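Local coordinates for putative uncharacterized protein (Chaetomium thermophilum, PDB 4XRI), which probably acts as a nuclear import receptor of the importin-beta family, a flexible HEAT-repeat protein that carries protein cargo and is thought to bind a small GTPase, at residues 657-662 with 669-674; 678-683 with 718-723; 695-700 with 712-717; 738-743 with 765-770. The protein carries 2 engineered substitutions. All blocks are in the same frame, centred on the assembly; numbering follows the deposited sequence.

Contact 1. Residues 657-662 with 669-674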
loop_
_atom_site.group_PDB
_atom_site.type_symbol
_atom_site.label_atom_id
_atom_site.label_comp_id
_atom_site.label_asym_id
_atom_site.label_seq_id
_atom_site.Cartn_x
_atom_site.Cartn_y
_atom_site.Cartn_z
ATOM N N ASN A 657 -6.941 -20.063 -21.907
ATOM C CA ASN A 657 -7.892 -20.220 -20.815
ATOM C C ASN A 657 -7.679 -19.185 -19.719
ATOM O O ASN A 657 -8.637 -18.675 -19.140
ATOM C CB ASN A 657 -7.794 -21.626 -20.229
ATOM C CG ASN A 657 -9.058 -22.041 -19.511
ATOM O OD1 ASN A 657 -9.101 -22.088 -18.281
ATOM N ND2 ASN A 657 -10.104 -22.335 -20.278
ATOM N N ALA A 658 -6.416 -18.877 -19.444
ATOM C CA ALA A 658 -6.078 -17.840 -18.479
ATOM C C ALA A 658 -6.522 -16.475 -18.995
ATOM O O ALA A 658 -7.021 -15.644 -18.235
ATOM C CB ALA A 658 -4.584 -17.845 -18.192
ATOM N N LEU A 659 -6.345 -16.261 -20.295
ATOM C CA LEU A 659 -6.749 -15.014 -20.938
ATOM C C LEU A 659 -8.251 -14.774 -20.844
ATOM O O LEU A 659 -8.694 -13.649 -20.621
ATOM C CB LEU A 659 -6.325 -15.009 -22.411
ATOM C CG LEU A 659 -4.882 -14.621 -22.741
ATOM C CD1 LEU A 659 -4.600 -14.873 -24.213
ATOM C CD2 LEU A 659 -4.621 -13.163 -22.384
ATOM N N GLY A 660 -9.029 -15.834 -21.025
ATOM C CA GLY A 660 -10.474 -15.711 -21.090
ATOM C C GLY A 660 -11.170 -15.669 -19.742
ATOM O O GLY A 660 -12.376 -15.429 -19.668
ATOM N N ASN A 661 -10.415 -15.897 -18.674
ATOM C CA ASN A 661 -10.995 -15.965 -17.335
ATOM C C ASN A 661 -10.679 -14.728 -16.499
ATOM O O ASN A 661 -9.673 -14.685 -15.791
ATOM C CB ASN A 661 -10.504 -17.219 -16.613
ATOM C CG ASN A 661 -11.196 -17.433 -15.282
ATOM O OD1 ASN A 661 -12.279 -16.899 -15.036
ATOM N ND2 ASN A 661 -10.574 -18.221 -14.413
ATOM N N GLN A 662 -11.551 -13.729 -16.579
ATOM C CA GLN A 662 -11.356 -12.479 -15.854
ATOM C C GLN A 662 -11.728 -12.613 -14.382
ATOM O O GLN A 662 -11.412 -11.739 -13.574
ATOM C CB GLN A 662 -12.177 -11.362 -16.496
ATOM C CG GLN A 662 -12.700 -11.705 -17.877
ATOM C CD GLN A 662 -12.781 -10.499 -18.789
ATOM O OE1 GLN A 662 -13.018 -10.632 -19.991
ATOM N NE2 GLN A 662 -12.580 -9.314 -18.224
ATOM N N SER A 669 -4.293 -10.970 -15.930
ATOM C CA SER A 669 -3.277 -9.955 -16.195
ATOM C C SER A 669 -1.933 -10.591 -16.541
ATOM O O SER A 669 -1.229 -10.122 -17.432
ATOM C CB SER A 669 -3.122 -9.015 -14.996
ATOM O OG SER A 669 -4.193 -8.089 -14.942
ATOM N N MET A 670 -1.586 -11.658 -15.828
ATOM C CA MET A 670 -0.357 -12.398 -16.099
ATOM C C MET A 670 -0.388 -13.027 -17.489
ATOM O O MET A 670 0.628 -13.078 -18.182
ATOM C CB MET A 670 -0.142 -13.480 -15.039
ATOM C CG MET A 670 1.150 -14.254 -15.200
ATOM S SD MET A 670 2.614 -13.237 -14.935
ATOM C CE MET A 670 2.596 -13.073 -13.151
ATOM N N ALA A 671 -1.561 -13.512 -17.881
ATOM C CA ALA A 671 -1.742 -14.124 -19.191
ATOM C C ALA A 671 -1.521 -13.113 -20.309
ATOM O O ALA A 671 -0.898 -13.424 -21.323
ATOM C CB ALA A 671 -3.136 -14.742 -19.300
ATOM N N ILE A 672 -2.049 -11.907 -20.122
ATOM C CA ILE A 672 -1.872 -10.832 -21.090
ATOM C C ILE A 672 -0.396 -10.473 -21.217
ATOM O O ILE A 672 0.107 -10.249 -22.314
ATOM C CB ILE A 672 -2.675 -9.584 -20.694
ATOM C CG1 ILE A 672 -4.165 -9.921 -20.623
ATOM C CG2 ILE A 672 -2.425 -8.455 -21.681
ATOM C CD1 ILE A 672 -5.000 -8.837 -19.969
ATOM N N GLY A 673 0.290 -10.436 -20.080
ATOM C CA GLY A 673 1.719 -10.191 -20.050
ATOM C C GLY A 673 2.469 -11.306 -20.756
ATOM O O GLY A 673 3.483 -11.070 -21.414
ATOM N N LEU A 674 1.966 -12.529 -20.623
ATOM C CA LEU A 674 2.576 -13.682 -21.279
ATOM C C LEU A 674 2.458 -13.589 -22.797
ATOM O O LEU A 674 3.359 -14.011 -23.521
ATOM C CB LEU A 674 1.942 -14.985 -20.783
ATOM C CG LEU A 674 2.820 -15.885 -19.911
ATOM C CD1 LEU A 674 4.082 -16.289 -20.662
ATOM C CD2 LEU A 674 3.168 -15.192 -18.600
#

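Contact 2. Residues 678-683 with 718-723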
loop_
_atom_site.group_PDB
_atom_site.type_symbol
_atom_site.label_atom_id
_atom_site.label_comp_id
_atom_site.label_asym_id
_atom_site.label_seq_id
_atom_site.Cartn_x
_atom_site.Cartn_y
_atom_site.Cartn_z
ATOM N N VAL A 678 5.541 -13.754 -25.273
ATOM C CA VAL A 678 5.626 -14.740 -26.344
ATOM C C VAL A 678 5.800 -14.099 -27.723
ATOM O O VAL A 678 6.605 -14.566 -28.530
ATOM C CB VAL A 678 4.376 -15.647 -26.350
ATOM C CG1 VAL A 678 4.270 -16.424 -27.653
ATOM C CG2 VAL A 678 4.411 -16.600 -25.161
ATOM N N THR A 679 5.054 -13.031 -27.990
ATOM C CA THR A 679 5.125 -12.366 -29.288
ATOM C C THR A 679 6.452 -11.637 -29.472
ATOM O O THR A 679 6.992 -11.581 -30.577
ATOM C CB THR A 679 3.971 -11.364 -29.479
ATOM O OG1 THR A 679 3.968 -10.416 -28.404
ATOM C CG2 THR A 679 2.639 -12.092 -29.510
ATOM N N ARG A 680 6.978 -11.083 -28.386
ATOM C CA ARG A 680 8.252 -10.379 -28.439
ATOM C C ARG A 680 9.420 -11.358 -28.523
ATOM O O ARG A 680 10.411 -11.096 -29.208
ATOM C CB ARG A 680 8.412 -9.468 -27.218
ATOM C CG ARG A 680 7.493 -8.256 -27.235
ATOM C CD ARG A 680 7.536 -7.485 -25.923
ATOM N NE ARG A 680 8.837 -6.865 -25.683
ATOM C CZ ARG A 680 9.226 -5.712 -26.221
ATOM N NH1 ARG A 680 8.416 -5.052 -27.037
ATOM N NH2 ARG A 680 10.427 -5.223 -25.945
ATOM N N SER A 681 9.294 -12.487 -27.833
ATOM C CA SER A 681 10.368 -13.474 -27.781
ATOM C C SER A 681 10.418 -14.347 -29.031
ATOM O O SER A 681 11.497 -14.708 -29.501
ATOM C CB SER A 681 10.222 -14.359 -26.541
ATOM O OG SER A 681 10.340 -13.596 -25.353
ATOM N N LEU A 682 9.251 -14.692 -29.564
ATOM C CA LEU A 682 9.175 -15.575 -30.723
ATOM C C LEU A 682 9.128 -14.788 -32.026
ATOM O O LEU A 682 9.469 -15.309 -33.086
ATOM C CB LEU A 682 7.952 -16.492 -30.626
ATOM C CG LEU A 682 8.071 -17.801 -29.837
ATOM C CD1 LEU A 682 8.528 -17.565 -28.408
ATOM C CD2 LEU A 682 6.736 -18.539 -29.854
ATOM N N GLY A 683 8.702 -13.533 -31.938
ATOM C CA GLY A 683 8.580 -12.684 -33.108
ATOM C C GLY A 683 7.557 -13.216 -34.093
ATOM O O GLY A 683 6.467 -13.636 -33.704
ATOM N N PHE A 718 -1.503 -5.263 -27.970
ATOM C CA PHE A 718 -1.809 -4.979 -29.373
ATOM C C PHE A 718 -0.560 -4.521 -30.114
ATOM O O PHE A 718 -0.322 -4.909 -31.254
ATOM C CB PHE A 718 -2.902 -3.909 -29.498
ATOM C CG PHE A 718 -4.283 -4.405 -29.176
ATOM C CD1 PHE A 718 -4.581 -5.758 -29.204
ATOM C CD2 PHE A 718 -5.291 -3.509 -28.856
ATOM C CE1 PHE A 718 -5.857 -6.205 -28.910
ATOM C CE2 PHE A 718 -6.566 -3.950 -28.562
ATOM C CZ PHE A 718 -6.849 -5.301 -28.588
ATOM N N GLY A 719 0.234 -3.692 -29.448
ATOM C CA GLY A 719 1.463 -3.176 -30.017
ATOM C C GLY A 719 2.467 -4.273 -30.297
ATOM O O GLY A 719 3.093 -4.293 -31.353
ATOM N N ASP A 720 2.615 -5.192 -29.349
ATOM C CA ASP A 720 3.535 -6.316 -29.501
ATOM C C ASP A 720 3.104 -7.268 -30.613
ATOM O O ASP A 720 3.941 -7.769 -31.370
ATOM C CB ASP A 720 3.659 -7.083 -28.184
ATOM C CG ASP A 720 4.300 -6.256 -27.088
ATOM O OD1 ASP A 720 5.286 -5.549 -27.377
ATOM O OD2 ASP A 720 3.820 -6.310 -25.938
ATOM N N ILE A 721 1.800 -7.514 -30.709
ATOM C CA ILE A 721 1.261 -8.386 -31.744
ATOM C C ILE A 721 1.483 -7.779 -33.128
ATOM O O ILE A 721 1.867 -8.475 -34.072
ATOM C CB ILE A 721 -0.239 -8.653 -31.526
ATOM C CG1 ILE A 721 -0.437 -9.567 -30.315
ATOM C CG2 ILE A 721 -0.864 -9.282 -32.764
ATOM C CD1 ILE A 721 -1.885 -9.761 -29.931
ATOM N N ALA A 722 1.250 -6.473 -33.234
ATOM C CA ALA A 722 1.454 -5.745 -34.482
ATOM C C ALA A 722 2.894 -5.885 -34.967
ATOM O O ALA A 722 3.145 -6.103 -36.153
ATOM C CB ALA A 722 1.094 -4.274 -34.307
ATOM N N SER A 723 3.836 -5.750 -34.039
ATOM C CA SER A 723 5.253 -5.903 -34.351
ATOM C C SER A 723 5.569 -7.313 -34.831
ATOM O O SER A 723 6.385 -7.507 -35.732
ATOM C CB SER A 723 6.116 -5.572 -33.129
ATOM O OG SER A 723 6.177 -4.177 -32.907
HETATM O O HOH W 1 6.513 -8.200 -30.696
#

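Contact 3. Residues 695-700 with 712-717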
loop_
_atom_site.group_PDB
_atom_site.type_symbol
_atom_site.label_atom_id
_atom_site.label_comp_id
_atom_site.label_asym_id
_atom_site.label_seq_id
_atom_site.Cartn_x
_atom_site.Cartn_y
_atom_site.Cartn_z
ATOM N N ASN A 695 -8.659 -12.434 -30.497
ATOM C CA ASN A 695 -10.030 -12.779 -30.142
ATOM C C ASN A 695 -10.272 -12.716 -28.636
ATOM O O ASN A 695 -11.293 -12.189 -28.186
ATOM C CB ASN A 695 -10.382 -14.170 -30.668
ATOM C CG ASN A 695 -10.597 -14.188 -32.168
ATOM O OD1 ASN A 695 -10.775 -13.144 -32.795
ATOM N ND2 ASN A 695 -10.583 -15.379 -32.752
ATOM N N TYR A 696 -9.326 -13.238 -27.861
ATOM C CA TYR A 696 -9.438 -13.197 -26.406
ATOM C C TYR A 696 -9.253 -11.784 -25.865
ATOM O O TYR A 696 -9.979 -11.354 -24.966
ATOM C CB TYR A 696 -8.422 -14.139 -25.756
ATOM C CG TYR A 696 -8.896 -15.571 -25.661
ATOM C CD1 TYR A 696 -9.769 -15.967 -24.655
ATOM C CD2 TYR A 696 -8.474 -16.527 -26.575
ATOM C CE1 TYR A 696 -10.205 -17.274 -24.562
ATOM C CE2 TYR A 696 -8.908 -17.835 -26.490
ATOM C CZ TYR A 696 -9.771 -18.203 -25.481
ATOM O OH TYR A 696 -10.206 -19.504 -25.392
ATOM N N LEU A 697 -8.280 -11.064 -26.414
ATOM C CA LEU A 697 -8.010 -9.694 -25.992
ATOM C C LEU A 697 -9.199 -8.785 -26.288
ATOM O O LEU A 697 -9.642 -8.028 -25.423
ATOM C CB LEU A 697 -6.753 -9.156 -26.676
ATOM C CG LEU A 697 -5.430 -9.844 -26.323
ATOM C CD1 LEU A 697 -4.300 -9.282 -27.165
ATOM C CD2 LEU A 697 -5.116 -9.702 -24.839
ATOM N N LEU A 698 -9.711 -8.865 -27.513
ATOM C CA LEU A 698 -10.874 -8.079 -27.909
ATOM C C LEU A 698 -12.099 -8.493 -27.106
ATOM O O LEU A 698 -12.948 -7.667 -26.779
ATOM C CB LEU A 698 -11.152 -8.233 -29.405
ATOM C CG LEU A 698 -10.113 -7.624 -30.349
ATOM C CD1 LEU A 698 -10.382 -8.044 -31.785
ATOM C CD2 LEU A 698 -10.098 -6.110 -30.218
ATOM N N GLY A 699 -12.185 -9.782 -26.796
ATOM C CA GLY A 699 -13.272 -10.296 -25.986
ATOM C C GLY A 699 -13.255 -9.714 -24.586
ATOM O O GLY A 699 -14.302 -9.426 -24.011
ATOM N N ASN A 700 -12.056 -9.539 -24.042
ATOM C CA ASN A 700 -11.883 -8.939 -22.725
ATOM C C ASN A 700 -12.354 -7.492 -22.709
ATOM O O ASN A 700 -12.880 -7.008 -21.706
ATOM C CB ASN A 700 -10.416 -9.009 -22.293
ATOM C CG ASN A 700 -10.209 -8.586 -20.850
ATOM O OD1 ASN A 700 -10.333 -7.409 -20.505
ATOM N ND2 ASN A 700 -9.881 -9.549 -19.999
ATOM N N PRO A 712 -5.197 -1.284 -20.235
ATOM C CA PRO A 712 -3.855 -0.752 -20.521
ATOM C C PRO A 712 -2.861 -1.807 -21.007
ATOM O O PRO A 712 -2.135 -1.560 -21.970
ATOM C CB PRO A 712 -3.412 -0.178 -19.167
ATOM C CG PRO A 712 -4.679 0.199 -18.495
ATOM C CD PRO A 712 -5.664 -0.861 -18.901
ATOM N N ALA A 713 -2.838 -2.965 -20.356
ATOM C CA ALA A 713 -1.927 -4.039 -20.744
ATOM C C ALA A 713 -2.355 -4.674 -22.066
ATOM O O ALA A 713 -1.521 -5.135 -22.844
ATOM C CB ALA A 713 -1.852 -5.087 -19.654
ATOM N N ILE A 714 -3.661 -4.693 -22.314
ATOM C CA ILE A 714 -4.202 -5.257 -23.549
ATOM C C ILE A 714 -3.796 -4.417 -24.762
ATOM O O ILE A 714 -3.478 -4.951 -25.829
ATOM C CB ILE A 714 -5.741 -5.368 -23.482
ATOM C CG1 ILE A 714 -6.147 -6.512 -22.552
ATOM C CG2 ILE A 714 -6.340 -5.587 -24.862
ATOM C CD1 ILE A 714 -7.639 -6.609 -22.326
ATOM N N LEU A 715 -3.789 -3.100 -24.584
ATOM C CA LEU A 715 -3.390 -2.192 -25.654
ATOM C C LEU A 715 -1.899 -2.310 -25.935
ATOM O O LEU A 715 -1.478 -2.330 -27.089
ATOM C CB LEU A 715 -3.748 -0.749 -25.301
ATOM C CG LEU A 715 -5.230 -0.503 -25.015
ATOM C CD1 LEU A 715 -5.494 0.977 -24.831
ATOM C CD2 LEU A 715 -6.106 -1.085 -26.121
ATOM N N GLN A 716 -1.107 -2.390 -24.867
ATOM C CA GLN A 716 0.326 -2.636 -24.992
ATOM C C GLN A 716 0.548 -3.933 -25.754
ATOM O O GLN A 716 1.445 -4.040 -26.592
ATOM C CB GLN A 716 0.998 -2.706 -23.614
ATOM C CG GLN A 716 2.455 -3.126 -23.666
ATOM C CD GLN A 716 3.039 -3.402 -22.286
ATOM O OE1 GLN A 716 2.654 -2.783 -21.291
ATOM N NE2 GLN A 716 3.973 -4.342 -22.226
ATOM N N CYS A 717 -0.298 -4.913 -25.461
ATOM C CA CYS A 717 -0.247 -6.210 -26.115
ATOM C C CYS A 717 -0.530 -6.101 -27.614
ATOM O O CYS A 717 0.123 -6.764 -28.425
ATOM C CB CYS A 717 -1.243 -7.156 -25.453
ATOM S SG CYS A 717 -0.929 -8.881 -25.750
#

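Contact 4. Residues 738-743 with 765-770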
loop_
_atom_site.group_PDB
_atom_site.type_symbol
_atom_site.label_atom_id
_atom_site.label_comp_id
_atom_site.label_asym_id
_atom_site.label_seq_id
_atom_site.Cartn_x
_atom_site.Cartn_y
_atom_site.Cartn_z
ATOM N N GLN A 738 -10.256 1.792 -33.780
ATOM C CA GLN A 738 -11.516 2.167 -33.154
ATOM C C GLN A 738 -11.387 2.159 -31.631
ATOM O O GLN A 738 -11.799 3.101 -30.957
ATOM C CB GLN A 738 -12.621 1.211 -33.614
ATOM C CG GLN A 738 -14.000 1.489 -33.069
ATOM C CD GLN A 738 -15.059 0.622 -33.736
ATOM O OE1 GLN A 738 -15.229 0.654 -34.956
ATOM N NE2 GLN A 738 -15.768 -0.163 -32.939
ATOM N N VAL A 739 -10.803 1.089 -31.104
ATOM C CA VAL A 739 -10.591 0.936 -29.670
ATOM C C VAL A 739 -9.610 1.977 -29.134
ATOM O O VAL A 739 -9.849 2.594 -28.091
ATOM C CB VAL A 739 -10.066 -0.472 -29.335
ATOM C CG1 VAL A 739 -9.692 -0.564 -27.864
ATOM C CG2 VAL A 739 -11.097 -1.523 -29.708
ATOM N N LEU A 740 -8.510 2.170 -29.856
ATOM C CA LEU A 740 -7.487 3.135 -29.460
ATOM C C LEU A 740 -8.042 4.552 -29.373
ATOM O O LEU A 740 -7.715 5.301 -28.453
ATOM C CB LEU A 740 -6.311 3.101 -30.440
ATOM C CG LEU A 740 -5.473 1.822 -30.523
ATOM C CD1 LEU A 740 -4.440 1.887 -31.634
ATOM C CD2 LEU A 740 -4.808 1.560 -29.183
ATOM N N GLN A 741 -8.883 4.911 -30.338
ATOM C CA GLN A 741 -9.481 6.241 -30.382
ATOM C C GLN A 741 -10.437 6.458 -29.215
ATOM O O GLN A 741 -10.469 7.536 -28.621
ATOM C CB GLN A 741 -10.211 6.458 -31.710
ATOM C CG GLN A 741 -9.278 6.635 -32.894
ATOM C CD GLN A 741 -10.009 6.666 -34.225
ATOM O OE1 GLN A 741 -11.022 5.992 -34.410
ATOM N NE2 GLN A 741 -9.498 7.461 -35.159
ATOM N N GLN A 742 -11.207 5.426 -28.883
ATOM C CA GLN A 742 -12.116 5.481 -27.744
ATOM C C GLN A 742 -11.341 5.613 -26.440
ATOM O O GLN A 742 -11.693 6.411 -25.569
ATOM C CB GLN A 742 -13.004 4.235 -27.703
ATOM C CG GLN A 742 -13.936 4.159 -26.501
ATOM C CD GLN A 742 -13.440 3.209 -25.422
ATOM O OE1 GLN A 742 -12.315 2.708 -25.483
ATOM N NE2 GLN A 742 -14.285 2.954 -24.429
ATOM N N ALA A 743 -10.278 4.822 -26.322
ATOM C CA ALA A 743 -9.455 4.797 -25.120
ATOM C C ALA A 743 -8.814 6.154 -24.846
ATOM O O ALA A 743 -8.577 6.519 -23.695
ATOM C CB ALA A 743 -8.384 3.721 -25.241
ATOM N N GLU A 765 -0.184 5.047 -21.861
ATOM C CA GLU A 765 1.053 4.320 -22.116
ATOM C C GLU A 765 0.750 3.164 -23.058
ATOM O O GLU A 765 1.460 2.940 -24.040
ATOM C CB GLU A 765 1.674 3.796 -20.816
ATOM C CG GLU A 765 2.339 4.850 -19.957
ATOM C CD GLU A 765 2.939 4.261 -18.693
ATOM O OE1 GLU A 765 3.206 3.041 -18.674
ATOM O OE2 GLU A 765 3.135 5.016 -17.717
ATOM N N GLY A 766 -0.321 2.442 -22.744
ATOM C CA GLY A 766 -0.778 1.328 -23.551
ATOM C C GLY A 766 -1.146 1.747 -24.959
ATOM O O GLY A 766 -0.716 1.117 -25.923
ATOM N N ILE A 767 -1.934 2.813 -25.077
ATOM C CA ILE A 767 -2.342 3.324 -26.382
ATOM C C ILE A 767 -1.138 3.677 -27.246
ATOM O O ILE A 767 -1.063 3.300 -28.416
ATOM C CB ILE A 767 -3.226 4.581 -26.266
ATOM C CG1 ILE A 767 -4.444 4.321 -25.380
ATOM C CG2 ILE A 767 -3.665 5.031 -27.647
ATOM C CD1 ILE A 767 -5.290 5.555 -25.137
ATOM N N MET A 768 -0.192 4.396 -26.653
ATOM C CA MET A 768 0.996 4.843 -27.370
ATOM C C MET A 768 1.853 3.664 -27.817
ATOM O O MET A 768 2.390 3.663 -28.923
ATOM C CB MET A 768 1.815 5.792 -26.498
ATOM C CG MET A 768 2.625 6.805 -27.279
ATOM S SD MET A 768 1.621 7.759 -28.427
ATOM C CE MET A 768 0.356 8.390 -27.340
ATOM N N ASP A 769 1.970 2.660 -26.954
ATOM C CA ASP A 769 2.668 1.430 -27.309
ATOM C C ASP A 769 1.975 0.758 -28.489
ATOM O O ASP A 769 2.632 0.274 -29.411
ATOM C CB ASP A 769 2.732 0.469 -26.118
ATOM C CG ASP A 769 3.625 0.979 -25.003
ATOM O OD1 ASP A 769 4.441 1.890 -25.255
ATOM O OD2 ASP A 769 3.515 0.460 -23.875
ATOM N N ALA A 770 0.646 0.735 -28.446
ATOM C CA ALA A 770 -0.157 0.138 -29.505
ATOM C C ALA A 770 0.106 0.828 -30.837
ATOM O O ALA A 770 0.445 0.172 -31.822
ATOM C CB ALA A 770 -1.638 0.203 -29.154
#

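Contact 1. Residues 657-662 with 669-674
Leu659 packs against the helix that carries Ala671 and Ile672, where the shortest polar bond is the intrahelical Leu674 N to Met670 O link of 2.8 Å; no hydrogen bond crosses between the two segments. The side-chain contacts are apolar, with methyls also lying against backbone nitrogens. CB of Ala658 faces CB of Ala671 at 3.6 Å, and the same Ala671 methyl lies 3.7 Å from the backbone N of Leu659. With so little bulk on either chain, the backbones come close, Leu659 CA and Ala671 CA being 5.4 Å apart. These residues join the C-terminal end of helix 648-660 to helix 665-682, consecutive members of the alpha-solenoid that HEAT repeats build, with only the turn 661-664 between them. The branch of Leu659 that does the work is CD2. Its chi1 of -82° brings CG toward the facing helix, and chi2 near 172° turns CD2 onto it, to within 3.6 Å of Ile672 N and 3.7 Å of Ile672 CG1; the Leu659 and Ile672 side chains cross obliquely. Neighbouring helices cover the pair: Phe630 of helix 625-640 rests on Ala658, while Phe693 and Tyr696 of helix 690-701 touch Leu659.

Contact 2. Residues 678-683 with 718-723
Arg680 and Asp720 supply the charged part of this contact, a salt bridge in which NH1 of Arg680 donates to OD1 of Asp720 at 3.2 Å with an N-H...O angle of 159°. The acceptor lies near the guanidinium plane, at its edge, whereas the donor meets OD1 on the syn side but tilted out of the carboxylate plane; the guanidinium and carboxylate planes are 64° apart. CG and CD of Arg680 run alongside the carboxylate, CD 3.3 Å from Asp720 OD1, and the bend at chi3 then sets the guanidinium so that NH1 meets OD1. The other carboxylate oxygen, OD2, is hydrogen-bonded to Ser676 OG, one turn earlier on the helix of Arg680. Were Asp720 an alanine, the Arg680 guanidinium and the Ser676 hydroxyl would both be likely to lose these mates.

The neutral polar links are indirect or lie within one helix. A water donates to Asp720 O at 2.7 Å and, weakly, to Thr679 O. Thr679 OG1 bonds within its own helix, to the carbonyl oxygens of Val675 and Ser676, and its closest approach to Asp720 is to CB, at 3.4 Å.

The apolar share is a single loose touch, Thr679 CG2 to Ile721 CG1 at 4.1 Å. The short helical segments run side by side, their axes 8.7 Å apart and their directions differing by 28°. Such near-parallel alignment of segments from helices 665-682 and 711-725, with helix 690-701 between them in sequence, is typical of one layer of a HEAT-repeat solenoid.

Contact 3. Residues 695-700 with 712-717
Buried, mainly apolar packing between two successive, roughly antiparallel helices is what joins Leu697 and Asn700 of helix 690-701 to Ile714 and Cys717 of helix 711-725, in the C-terminal part of the HEAT-repeat solenoid. The evidence is geometric: the short axes run at 148° to one another with a closest approach of 10.4 Å, and no hydrogen bond passes between the segments. Leu697 and Ile714 sit opposite each other and lie alongside, pointing opposite ways, so that they meet broadside. CB of the leucine lies 4.0 Å from CG2 of the isoleucine, and CD2 is at a similar distance from CG1. The second leucine branch, CD1, goes to Cys717, whose SG it meets at 3.7 Å. That sulfur stands anti to the backbone N (chi1 -160°), which places it on the side facing Leu697.

Helix 665-682 closes another flank, with Ile672 against Ile714, Cys668 against Asn700, and Val675 and Ser676 against Cys717. From within the helix of Ile714, Phe718 and Ile721 add to the cover of Leu697. The polar group in this setting, the Asn700 amide, is not left to the hydrocarbon alone, because its OD1 accepts a hydrogen bond from ND2 of Asn708 in the connecting loop. The same oxygen also touches the terminal methyl of Ile714, OD1 to CD1 being 3.3 Å.

Contact 4. Residues 738-743 with 765-770
Ile767 points its CG1 anti to the carbonyl carbon (chi1 -55°) and runs on extended (chi2 175°), carrying CD1 to Ala743, while the CG2 branch, anti to the backbone N, turns to Leu740. This divided reach fastens helix 730-743 to helix 754-780, neighbours in the HEAT-repeat solenoid that lie roughly antiparallel: their short axes make 148° and approach to 10.1 Å. CD1 of Ile767 sits 3.6 Å from CB of Ala743 and is equally near that residue's carbonyl carbon, so it covers the last turn of the first helix. CG2 of Ile767 meets Leu740 CD2 at 4.0 Å, the two side chains passing head to tail. Shortening Ile767 to an alanine removes CG2 and CD1 and is likely to open a gap beside Ala743, with Leu740 left to Ala770 on this face. Leu715 of helix 711-725 touches Ala743 and Ile767 alike, and Leu797 of helix 791-802 also packs on Ile767, so helices on both the earlier and later side in sequence close the site. The tightest point is at Leu740, whose CD2 presses on CB of Ala770 at 3.4 Å, a close approach for two carbons.

All four contacts are largely buried, but contact 2 reaches the surface through an exposed arginine and is the one with a salt bridge and a bridging water; contacts 1 and 4 are apolar, and contact 3 is so apart from the amide of Asn700. Contacts 3 and 4 share an axis angle of 148° between successive helices, against 28° for the alternate helices of contact 2. Helix 665-682 serves contacts 1 and 2, and helix 711-725 serves contacts 2 and 3. Contact 3 is the middle piece, touching contact 1 through Ile672 and Ile714, contact 2 through Leu697 and Ile721, and contact 4 through Leu715 and Ile767. Contacts 1 and 4, with centres about 19 Å apart, do not touch.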